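Local coordinates for protein oligopeptide ABC transporter OppAIV (Borrelia burgdorferi B31, PDB 4GL8) that probably captures oligopeptides outside the inner membrane and hands them to an ABC transporter for uptake, at residues K373-T378 with E404-S409; S289-N294 with Y420-S425; G37-T42 with R214-K219. All coordinates share one frame; numbering follows the deposited sequence.

Interaction 1 (K373-T378 with E404-S409); sequences KVKYNT and ENEEWS
Lys375 and Glu404 face each other as the first bridge of a parallel pairing that continues through Tyr376 with Asn405 and Asn377 with Glu406. Tyr376 lies between two of the backbone bonds, its N donating to Glu404 O (3.0 Å) and its O accepting from Glu406 N (2.9 Å). The Lys375 side chain then spans the neighbouring strand. Its CB lies 3.9 Å from Glu404 O, and with CG turned away from its own carbonyl carbon (chi1 -80°) the rest of the chain runs out extended. CD reaches the carboxylate of Glu406, and CE fits between that group and Glu404 OE1, 3.6 Å away. The tip, NZ, forms a salt bridge with Glu406 OE2 at 2.8 Å, approaching from above the carboxylate plane. Asn419 O takes a second bond from NZ, while Ser414 OG holds the other oxygen, Glu406 OE1, which should limit rotation of the carboxylate.

The opposite face of the sheet carries Tyr376 and Asn405. Asn405 CA sits over the rim of one face of the tyrosine ring, and its CB makes an off-centre CH-pi contact. The amide of Asn405 continues to Thr378, where ND2 donates to OG1 (3.0 Å) within the amide plane and almost straight, at 169°. Beyond the strand, Glu407 N-caps the next helix by accepting from Ser409 N. Asn377 CB meets the edge of the Trp408 ring, lying 3.9 Å from CE3; Asn377 OD1 accepts from Arg424 NH1, while ND2 hydrogen-bonds the backbone of the bound peptide, against which Trp408 packs. Strand 372-377, helix 380-397 and strand 401-406 make up a beta-alpha-beta unit, and the contact closes it with the carboxyl ends of its strands at the peptide site.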
loop_
_atom_site.group_PDB
_atom_site.type_symbol
_atom_site.label_atom_id
_atom_site.label_comp_id
_atom_site.label_asym_id
_atom_site.label_seq_id
_atom_site.Cartn_x
_atom_site.Cartn_y
_atom_site.Cartn_z
ATOM N N LYS A 373 -14.588 19.515 -6.259
ATOM C CA LYS A 373 -15.006 18.135 -6.508
ATOM C C LYS A 373 -14.218 17.218 -5.607
ATOM O O LYS A 373 -12.988 17.331 -5.526
ATOM C CB LYS A 373 -14.801 17.712 -7.979
ATOM N N VAL A 374 -14.921 16.307 -4.934
ATOM C CA VAL A 374 -14.269 15.318 -4.124
ATOM C C VAL A 374 -14.313 13.979 -4.842
ATOM O O VAL A 374 -15.393 13.429 -5.053
ATOM C CB VAL A 374 -14.909 15.168 -2.722
ATOM C CG1 VAL A 374 -14.258 14.007 -1.982
ATOM C CG2 VAL A 374 -14.744 16.445 -1.925
ATOM N N LYS A 375 -13.144 13.476 -5.218
ATOM C CA LYS A 375 -13.039 12.194 -5.925
ATOM C C LYS A 375 -12.834 11.053 -4.949
ATOM O O LYS A 375 -12.201 11.209 -3.894
ATOM C CB LYS A 375 -11.897 12.206 -6.946
ATOM C CG LYS A 375 -12.231 12.908 -8.263
ATOM C CD LYS A 375 -11.087 12.811 -9.267
ATOM C CE LYS A 375 -11.400 13.516 -10.569
ATOM N NZ LYS A 375 -10.379 13.261 -11.617
ATOM N N TYR A 376 -13.362 9.895 -5.299
ATOM C CA TYR A 376 -13.109 8.668 -4.514
ATOM C C TYR A 376 -13.175 7.445 -5.433
ATOM O O TYR A 376 -13.739 7.508 -6.547
ATOM C CB TYR A 376 -14.084 8.543 -3.359
ATOM C CG TYR A 376 -15.486 8.364 -3.800
ATOM C CD1 TYR A 376 -16.293 9.464 -4.115
ATOM C CD2 TYR A 376 -16.024 7.092 -3.930
ATOM C CE1 TYR A 376 -17.609 9.283 -4.554
ATOM C CE2 TYR A 376 -17.317 6.901 -4.359
ATOM C CZ TYR A 376 -18.106 7.994 -4.663
ATOM O OH TYR A 376 -19.384 7.750 -5.100
ATOM N N ASN A 377 -12.592 6.328 -4.992
ATOM C CA ASN A 377 -12.602 5.129 -5.830
ATOM C C ASN A 377 -13.956 4.430 -5.696
ATOM O O ASN A 377 -14.495 4.356 -4.604
ATOM C CB ASN A 377 -11.473 4.196 -5.444
ATOM C CG ASN A 377 -11.468 3.882 -3.979
ATOM O OD1 ASN A 377 -11.389 4.786 -3.162
ATOM N ND2 ASN A 377 -11.576 2.611 -3.635
ATOM N N THR A 378 -14.510 3.950 -6.804
ATOM C CA THR A 378 -15.806 3.276 -6.785
ATOM C C THR A 378 -15.731 2.212 -5.695
ATOM O O THR A 378 -14.845 1.333 -5.707
ATOM C CB THR A 378 -16.110 2.602 -8.135
ATOM O OG1 THR A 378 -15.842 3.518 -9.200
ATOM C CG2 THR A 378 -17.598 2.093 -8.224
ATOM N N GLU A 404 -17.649 12.457 -6.821
ATOM C CA GLU A 404 -17.346 11.865 -8.094
ATOM C C GLU A 404 -16.539 10.581 -7.921
ATOM O O GLU A 404 -15.436 10.593 -7.336
ATOM C CB GLU A 404 -16.543 12.855 -8.911
ATOM C CG GLU A 404 -16.256 12.358 -10.309
ATOM C CD GLU A 404 -15.959 13.487 -11.267
ATOM O OE1 GLU A 404 -14.820 13.547 -11.753
ATOM O OE2 GLU A 404 -16.864 14.313 -11.515
ATOM N N ASN A 405 -17.084 9.468 -8.410
ATOM C CA ASN A 405 -16.369 8.198 -8.341
ATOM C C ASN A 405 -15.530 7.922 -9.592
ATOM O O ASN A 405 -15.864 8.356 -10.698
ATOM C CB ASN A 405 -17.330 7.037 -8.104
ATOM C CG ASN A 405 -18.159 6.731 -9.319
ATOM O OD1 ASN A 405 -19.009 7.506 -9.687
ATOM N ND2 ASN A 405 -17.877 5.620 -9.972
ATOM N N GLU A 406 -14.431 7.203 -9.386
ATOM C CA GLU A 406 -13.615 6.694 -10.481
ATOM C C GLU A 406 -13.299 5.217 -10.265
ATOM O O GLU A 406 -13.111 4.763 -9.142
ATOM C CB GLU A 406 -12.311 7.510 -10.596
ATOM C CG GLU A 406 -12.497 8.934 -11.106
ATOM C CD GLU A 406 -11.198 9.709 -11.262
ATOM O OE1 GLU A 406 -10.165 9.409 -10.613
ATOM O OE2 GLU A 406 -11.199 10.661 -12.061
ATOM N N GLU A 407 -13.263 4.475 -11.356
ATOM C CA GLU A 407 -12.820 3.103 -11.338
ATOM C C GLU A 407 -11.351 3.089 -10.872
ATOM O O GLU A 407 -10.602 4.034 -11.124
ATOM C CB GLU A 407 -12.951 2.481 -12.738
ATOM C CG GLU A 407 -12.799 0.957 -12.800
ATOM C CD GLU A 407 -11.350 0.452 -12.887
ATOM O OE1 GLU A 407 -10.454 1.159 -13.428
ATOM O OE2 GLU A 407 -11.087 -0.681 -12.407
ATOM N N TRP A 408 -10.974 1.997 -10.226
ATOM C CA TRP A 408 -9.725 1.843 -9.525
ATOM C C TRP A 408 -8.507 2.333 -10.313
ATOM O O TRP A 408 -7.743 3.117 -9.781
ATOM C CB TRP A 408 -9.551 0.381 -9.106
ATOM C CG TRP A 408 -8.314 0.087 -8.172
ATOM C CD1 TRP A 408 -7.313 -0.794 -8.411
ATOM C CD2 TRP A 408 -8.053 0.636 -6.869
ATOM N NE1 TRP A 408 -6.438 -0.820 -7.373
ATOM C CE2 TRP A 408 -6.859 0.048 -6.406
ATOM C CE3 TRP A 408 -8.695 1.593 -6.069
ATOM C CZ2 TRP A 408 -6.286 0.371 -5.171
ATOM C CZ3 TRP A 408 -8.145 1.922 -4.871
ATOM C CH2 TRP A 408 -6.935 1.297 -4.414
ATOM N N SER A 409 -8.342 1.914 -11.565
ATOM C CA SER A 409 -7.198 2.365 -12.387
ATOM C C SER A 409 -7.193 3.840 -12.635
ATOM O O SER A 409 -6.145 4.460 -12.607
ATOM C CB SER A 409 -7.150 1.651 -13.748
ATOM O OG SER A 409 -6.696 0.314 -13.575
#

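Interaction 2 (S289-N294 with Y420-S425); sequences SFYSLN and YEIIRS
Ser292 and Ile423 form a hydrogen-bonded pair in an antiparallel ladder: Ser292 N donates to Ile423 O (2.9 Å) and Ile423 N returns a bond to Ser292 O (3.1 Å). Further along, Asn294 N donates to Glu421 O at 3.0 Å. At the other end the bond from Ser425 N to Phe290 O is bent and weak.

Among the side-chain polar contacts, Asn294 extends the ladder past the end of its strand. With CG anti to the backbone N (chi1 -168°), its amide swings alongside the other chain, and ND2 donates to Tyr420 O at 3.0 Å, the oxygen lying somewhat out of the amide plane. Asn294 OD1 is occupied by Lys296 N. Ser292 OG binds Ser449 O, and Tyr420 OH binds Tyr451 N.

Aromatic and apolar contacts form on both faces. The Tyr291 and Arg424 side chains cross at about a right angle; Arg424 CA stands over one ring face in a CH-pi contact, 3.8 Å from the centroid, and CB approaches Tyr291 CE1. The same ring touches Ile422 CG2 through CD2, and Leu293 runs beside Ile422, with CD2 3.8 Å from CG1. On the face shared by Ser292 and Ile423, Ile423 CG2 rests over the centre of the Tyr420 ring and also touches Ser292 CB, 3.8 Å away. The guanidinium of Arg424 bends away from Tyr291, and NH1 bonds to Asn377 OD1 and to the backbone of the bound peptide.

Strand 287-293 lies between 422-428 and 492-504, and strand 422-428 in turn pairs in parallel with 372-377, while helix 380-397 packs over the Tyr291, Ile422 and Arg424 face.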
loop_
_atom_site.group_PDB
_atom_site.type_symbol
_atom_site.label_atom_id
_atom_site.label_comp_id
_atom_site.label_asym_id
_atom_site.label_seq_id
_atom_site.Cartn_x
_atom_site.Cartn_y
_atom_site.Cartn_z
ATOM N N SER A 289 -6.471 6.236 6.671
ATOM C CA SER A 289 -7.416 6.961 5.820
ATOM C C SER A 289 -7.171 8.471 5.986
ATOM O O SER A 289 -7.103 8.989 7.103
ATOM C CB SER A 289 -8.857 6.592 6.182
ATOM O OG SER A 289 -9.795 7.544 5.655
ATOM N N PHE A 290 -6.949 9.149 4.870
ATOM C CA PHE A 290 -6.864 10.606 4.849
ATOM C C PHE A 290 -7.398 11.132 3.513
ATOM O O PHE A 290 -7.501 10.389 2.574
ATOM C CB PHE A 290 -5.448 11.115 5.152
ATOM C CG PHE A 290 -4.369 10.678 4.165
ATOM C CD1 PHE A 290 -4.146 11.384 3.004
ATOM C CD2 PHE A 290 -3.548 9.598 4.454
ATOM C CE1 PHE A 290 -3.140 11.007 2.112
ATOM C CE2 PHE A 290 -2.530 9.211 3.589
ATOM C CZ PHE A 290 -2.332 9.916 2.394
ATOM N N TYR A 291 -7.788 12.404 3.466
ATOM C CA TYR A 291 -8.189 13.032 2.201
ATOM C C TYR A 291 -7.059 13.939 1.740
ATOM O O TYR A 291 -6.646 14.822 2.485
ATOM C CB TYR A 291 -9.507 13.819 2.395
ATOM C CG TYR A 291 -10.765 12.999 2.156
ATOM C CD1 TYR A 291 -10.834 11.656 2.478
ATOM C CD2 TYR A 291 -11.889 13.586 1.584
ATOM C CE1 TYR A 291 -11.986 10.912 2.209
ATOM C CE2 TYR A 291 -13.038 12.865 1.343
ATOM C CZ TYR A 291 -13.084 11.524 1.647
ATOM O OH TYR A 291 -14.255 10.841 1.373
ATOM N N SER A 292 -6.536 13.705 0.541
ATOM C CA SER A 292 -5.513 14.567 -0.033
ATOM C C SER A 292 -6.119 15.819 -0.635
ATOM O O SER A 292 -7.305 15.830 -1.043
ATOM C CB SER A 292 -4.769 13.854 -1.143
ATOM O OG SER A 292 -4.200 12.633 -0.738
ATOM N N LEU A 293 -5.269 16.845 -0.715
ATOM C CA LEU A 293 -5.651 18.194 -1.114
ATOM C C LEU A 293 -4.625 18.669 -2.134
ATOM O O LEU A 293 -3.438 18.637 -1.867
ATOM C CB LEU A 293 -5.696 19.138 0.088
ATOM C CG LEU A 293 -6.578 18.668 1.243
ATOM C CD1 LEU A 293 -6.322 19.492 2.485
ATOM C CD2 LEU A 293 -8.056 18.679 0.920
ATOM N N ASN A 294 -5.085 19.073 -3.308
ATOM C CA ASN A 294 -4.220 19.555 -4.354
ATOM C C ASN A 294 -3.815 20.990 -4.032
ATOM O O ASN A 294 -4.631 21.913 -4.130
ATOM C CB ASN A 294 -4.903 19.444 -5.720
ATOM C CG ASN A 294 -3.918 19.669 -6.876
ATOM O OD1 ASN A 294 -2.998 20.479 -6.778
ATOM N ND2 ASN A 294 -4.124 18.969 -7.974
ATOM N N TYR A 420 -7.056 16.078 -9.596
ATOM C CA TYR A 420 -8.061 16.154 -8.564
ATOM C C TYR A 420 -7.965 17.479 -7.837
ATOM O O TYR A 420 -6.997 18.235 -8.000
ATOM C CB TYR A 420 -7.928 14.999 -7.562
ATOM C CG TYR A 420 -6.669 14.983 -6.712
ATOM C CD1 TYR A 420 -6.565 15.756 -5.528
ATOM C CD2 TYR A 420 -5.583 14.190 -7.067
ATOM C CE1 TYR A 420 -5.409 15.719 -4.753
ATOM C CE2 TYR A 420 -4.427 14.158 -6.302
ATOM C CZ TYR A 420 -4.351 14.907 -5.144
ATOM O OH TYR A 420 -3.214 14.833 -4.385
ATOM N N GLU A 421 -8.996 17.750 -7.048
ATOM C CA GLU A 421 -9.073 18.918 -6.215
ATOM C C GLU A 421 -8.977 18.404 -4.781
ATOM O O GLU A 421 -7.984 18.651 -4.110
ATOM C CB GLU A 421 -10.371 19.679 -6.540
ATOM C CG GLU A 421 -10.363 20.222 -7.985
ATOM C CD GLU A 421 -11.585 21.074 -8.355
ATOM O OE1 GLU A 421 -12.659 20.864 -7.788
ATOM O OE2 GLU A 421 -11.481 21.937 -9.241
ATOM N N ILE A 422 -9.990 17.663 -4.342
ATOM C CA ILE A 422 -9.921 16.857 -3.112
ATOM C C ILE A 422 -10.102 15.377 -3.533
ATOM O O ILE A 422 -10.916 15.061 -4.405
ATOM C CB ILE A 422 -11.017 17.282 -2.112
ATOM C CG1 ILE A 422 -10.828 18.750 -1.727
ATOM C CG2 ILE A 422 -11.015 16.416 -0.864
ATOM C CD1 ILE A 422 -11.911 19.287 -0.827
ATOM N N ILE A 423 -9.344 14.475 -2.950
ATOM C CA ILE A 423 -9.508 13.076 -3.296
ATOM C C ILE A 423 -9.328 12.191 -2.075
ATOM O O ILE A 423 -8.331 12.315 -1.334
ATOM C CB ILE A 423 -8.536 12.676 -4.425
ATOM C CG1 ILE A 423 -8.892 11.323 -5.022
ATOM C CG2 ILE A 423 -7.073 12.687 -3.946
ATOM C CD1 ILE A 423 -8.249 11.108 -6.375
ATOM N N ARG A 424 -10.310 11.300 -1.855
ATOM C CA ARG A 424 -10.164 10.275 -0.836
ATOM C C ARG A 424 -8.863 9.536 -1.042
ATOM O O ARG A 424 -8.514 9.166 -2.151
ATOM C CB ARG A 424 -11.341 9.286 -0.852
ATOM C CG ARG A 424 -11.141 8.111 0.078
ATOM C CD ARG A 424 -10.597 6.880 -0.611
ATOM N NE ARG A 424 -9.743 6.152 0.304
ATOM C CZ ARG A 424 -9.152 4.987 0.035
ATOM N NH1 ARG A 424 -9.306 4.375 -1.145
ATOM N NH2 ARG A 424 -8.373 4.441 0.960
ATOM N N SER A 425 -8.156 9.292 0.039
ATOM C CA SER A 425 -6.794 8.826 -0.092
ATOM C C SER A 425 -6.459 7.948 1.105
ATOM O O SER A 425 -7.348 7.381 1.720
ATOM C CB SER A 425 -5.898 10.073 -0.238
ATOM O OG SER A 425 -4.572 9.757 -0.521
#

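Interaction 3 (G37-T42 with R214-K219); sequences GSEPAT and RVLNEK
Glu39 OE2 receives two N-H groups from the hairpin that joins strands 209-215 and 219-224. Arg214 NH2 makes a salt bridge to it at 3.0 Å, and the backbone N of Asn217 adds a straight but weak hydrogen bond of 3.3 Å. A classic beta bulge, Glu218 and Lys219 both facing Val215, closes the turn, and this exposed turn presents the Asn217 N-H to the loop 37-42.

Glu39 points its CB at the hairpin, and its chain bends at CG (chi2 86°), bringing the carboxylate between Arg214 and the turn. The carboxylate and guanidinium planes stand 52° apart: the oxygen lies at the edge of the guanidinium, whereas NH2 approaches from above the carboxylate plane. Together the two donors on OE2 probably limit how far the carboxylate can turn. Pro40 packs beside the guanidinium, its CG 4.0 Å from Arg214 NH2, and Asn217 OD1 crosses at Glu39 CG, 3.6 Å away. A water lies 2.7 Å from Glu39 OE1 and 3.0 Å from Lys219 O and may bridge them; it also accepts from Arg214 NE at 3.3 Å.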
loop_
_atom_site.group_PDB
_atom_site.type_symbol
_atom_site.label_atom_id
_atom_site.label_comp_id
_atom_site.label_asym_id
_atom_site.label_seq_id
_atom_site.Cartn_x
_atom_site.Cartn_y
_atom_site.Cartn_z
ATOM N N GLY A 37 -12.154 -6.803 -4.369
ATOM C CA GLY A 37 -12.833 -5.506 -4.365
ATOM C C GLY A 37 -12.610 -4.564 -5.548
ATOM O O GLY A 37 -13.297 -3.548 -5.649
ATOM N N SER A 38 -11.670 -4.878 -6.437
ATOM C CA SER A 38 -11.426 -4.035 -7.596
ATOM C C SER A 38 -10.487 -4.740 -8.562
ATOM O O SER A 38 -9.713 -5.612 -8.170
ATOM C CB SER A 38 -10.815 -2.697 -7.161
ATOM O OG SER A 38 -11.806 -1.756 -6.773
ATOM N N GLU A 39 -10.588 -4.356 -9.826
ATOM C CA GLU A 39 -9.761 -4.872 -10.902
ATOM C C GLU A 39 -8.385 -4.252 -10.754
ATOM O O GLU A 39 -8.277 -3.030 -10.654
ATOM C CB GLU A 39 -10.370 -4.491 -12.258
ATOM C CG GLU A 39 -9.468 -4.671 -13.498
ATOM C CD GLU A 39 -9.483 -6.069 -14.101
ATOM O OE1 GLU A 39 -9.995 -6.995 -13.444
ATOM O OE2 GLU A 39 -8.993 -6.243 -15.240
ATOM N N PRO A 40 -7.333 -5.085 -10.737
ATOM C CA PRO A 40 -5.979 -4.537 -10.691
ATOM C C PRO A 40 -5.658 -3.787 -11.975
ATOM O O PRO A 40 -6.232 -4.085 -13.026
ATOM C CB PRO A 40 -5.093 -5.778 -10.574
ATOM C CG PRO A 40 -5.867 -6.832 -11.267
ATOM C CD PRO A 40 -7.311 -6.551 -10.879
ATOM N N ALA A 41 -4.746 -2.828 -11.858
ATOM C CA ALA A 41 -4.322 -1.952 -12.963
ATOM C C ALA A 41 -3.137 -2.553 -13.674
ATOM O O ALA A 41 -2.905 -2.250 -14.814
ATOM C CB ALA A 41 -3.936 -0.568 -12.433
ATOM N N THR A 42 -2.374 -3.389 -12.992
ATOM C CA THR A 42 -1.191 -4.000 -13.559
ATOM C C THR A 42 -0.814 -5.163 -12.661
ATOM O O THR A 42 -0.968 -5.086 -11.446
ATOM C CB THR A 42 0.006 -2.989 -13.677
ATOM O OG1 THR A 42 1.243 -3.694 -13.809
ATOM C CG2 THR A 42 0.145 -2.116 -12.433
ATOM N N ARG A 214 -7.496 -14.819 -17.408
ATOM C CA ARG A 214 -8.000 -13.560 -16.952
ATOM C C ARG A 214 -9.139 -13.104 -17.832
ATOM O O ARG A 214 -9.004 -13.084 -19.060
ATOM C CB ARG A 214 -6.889 -12.539 -17.076
ATOM C CG ARG A 214 -6.886 -11.535 -15.979
ATOM C CD ARG A 214 -5.766 -10.550 -16.161
ATOM N NE ARG A 214 -6.268 -9.261 -15.755
ATOM C CZ ARG A 214 -5.531 -8.179 -15.660
ATOM N NH1 ARG A 214 -4.237 -8.226 -15.936
ATOM N NH2 ARG A 214 -6.104 -7.044 -15.295
ATOM N N VAL A 215 -10.252 -12.726 -17.218
ATOM C CA VAL A 215 -11.295 -12.007 -17.947
ATOM C C VAL A 215 -11.340 -10.560 -17.437
ATOM O O VAL A 215 -11.597 -10.317 -16.261
ATOM C CB VAL A 215 -12.642 -12.714 -17.799
ATOM C CG1 VAL A 215 -13.684 -12.057 -18.693
ATOM C CG2 VAL A 215 -12.481 -14.191 -18.153
ATOM N N LEU A 216 -11.054 -9.603 -18.315
ATOM C CA LEU A 216 -10.985 -8.197 -17.898
ATOM C C LEU A 216 -12.266 -7.745 -17.176
ATOM O O LEU A 216 -13.381 -8.002 -17.633
ATOM C CB LEU A 216 -10.661 -7.259 -19.077
ATOM C CG LEU A 216 -9.269 -7.400 -19.735
ATOM C CD1 LEU A 216 -8.973 -6.189 -20.615
ATOM C CD2 LEU A 216 -8.134 -7.590 -18.737
ATOM N N ASN A 217 -12.060 -7.097 -16.028
ATOM C CA ASN A 217 -13.125 -6.568 -15.159
ATOM C C ASN A 217 -14.013 -7.621 -14.544
ATOM O O ASN A 217 -15.096 -7.318 -14.101
ATOM C CB ASN A 217 -13.971 -5.517 -15.883
ATOM C CG ASN A 217 -13.144 -4.332 -16.331
ATOM O OD1 ASN A 217 -12.291 -3.833 -15.589
ATOM N ND2 ASN A 217 -13.381 -3.878 -17.542
ATOM N N GLU A 218 -13.516 -8.846 -14.464
ATOM C CA GLU A 218 -14.312 -9.948 -14.005
ATOM C C GLU A 218 -13.538 -10.921 -13.110
ATOM O O GLU A 218 -13.931 -11.176 -11.980
ATOM C CB GLU A 218 -14.882 -10.665 -15.228
ATOM C CG GLU A 218 -16.187 -11.381 -14.961
ATOM C CD GLU A 218 -16.521 -12.395 -16.049
ATOM O OE1 GLU A 218 -16.709 -11.955 -17.216
ATOM O OE2 GLU A 218 -16.580 -13.622 -15.729
ATOM N N LYS A 219 -12.440 -11.469 -13.612
ATOM C CA LYS A 219 -11.740 -12.578 -12.941
ATOM C C LYS A 219 -10.237 -12.599 -13.188
ATOM O O LYS A 219 -9.784 -12.336 -14.285
ATOM C CB LYS A 219 -12.268 -13.909 -13.465
ATOM C CG LYS A 219 -13.395 -14.526 -12.659
ATOM C CD LYS A 219 -13.666 -15.961 -13.134
ATOM C CE LYS A 219 -14.385 -16.006 -14.478
ATOM N NZ LYS A 219 -13.716 -16.937 -15.428
HETATM O O HOH W 1 -9.281 -9.408 -14.501
#

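Overall arrangement
Interactions 1 and 2 lie side by side, their centres about 11 Å apart. Strands 372-377 and 422-428 are neighbours, tied where Lys375 O meets Arg424 N at 2.8 Å and where Glu421 OE1 meets Lys373 N, also at 2.8 Å; in sequence, interaction 1 is nested within the loop that interaction 2 closes. Both reach the peptide pocket, where Asn377 and Trp408 of interaction 1 and Arg424 of interaction 2 all meet the peptide backbone. Interaction 3 lies about 17 Å from interaction 1 between centres and touches it through the start of helix 408-417: Trp408 CD1 packs 3.3 Å from Glu39 O. Interactions 2 and 3 do not touch, with nearest atoms about 9 Å apart.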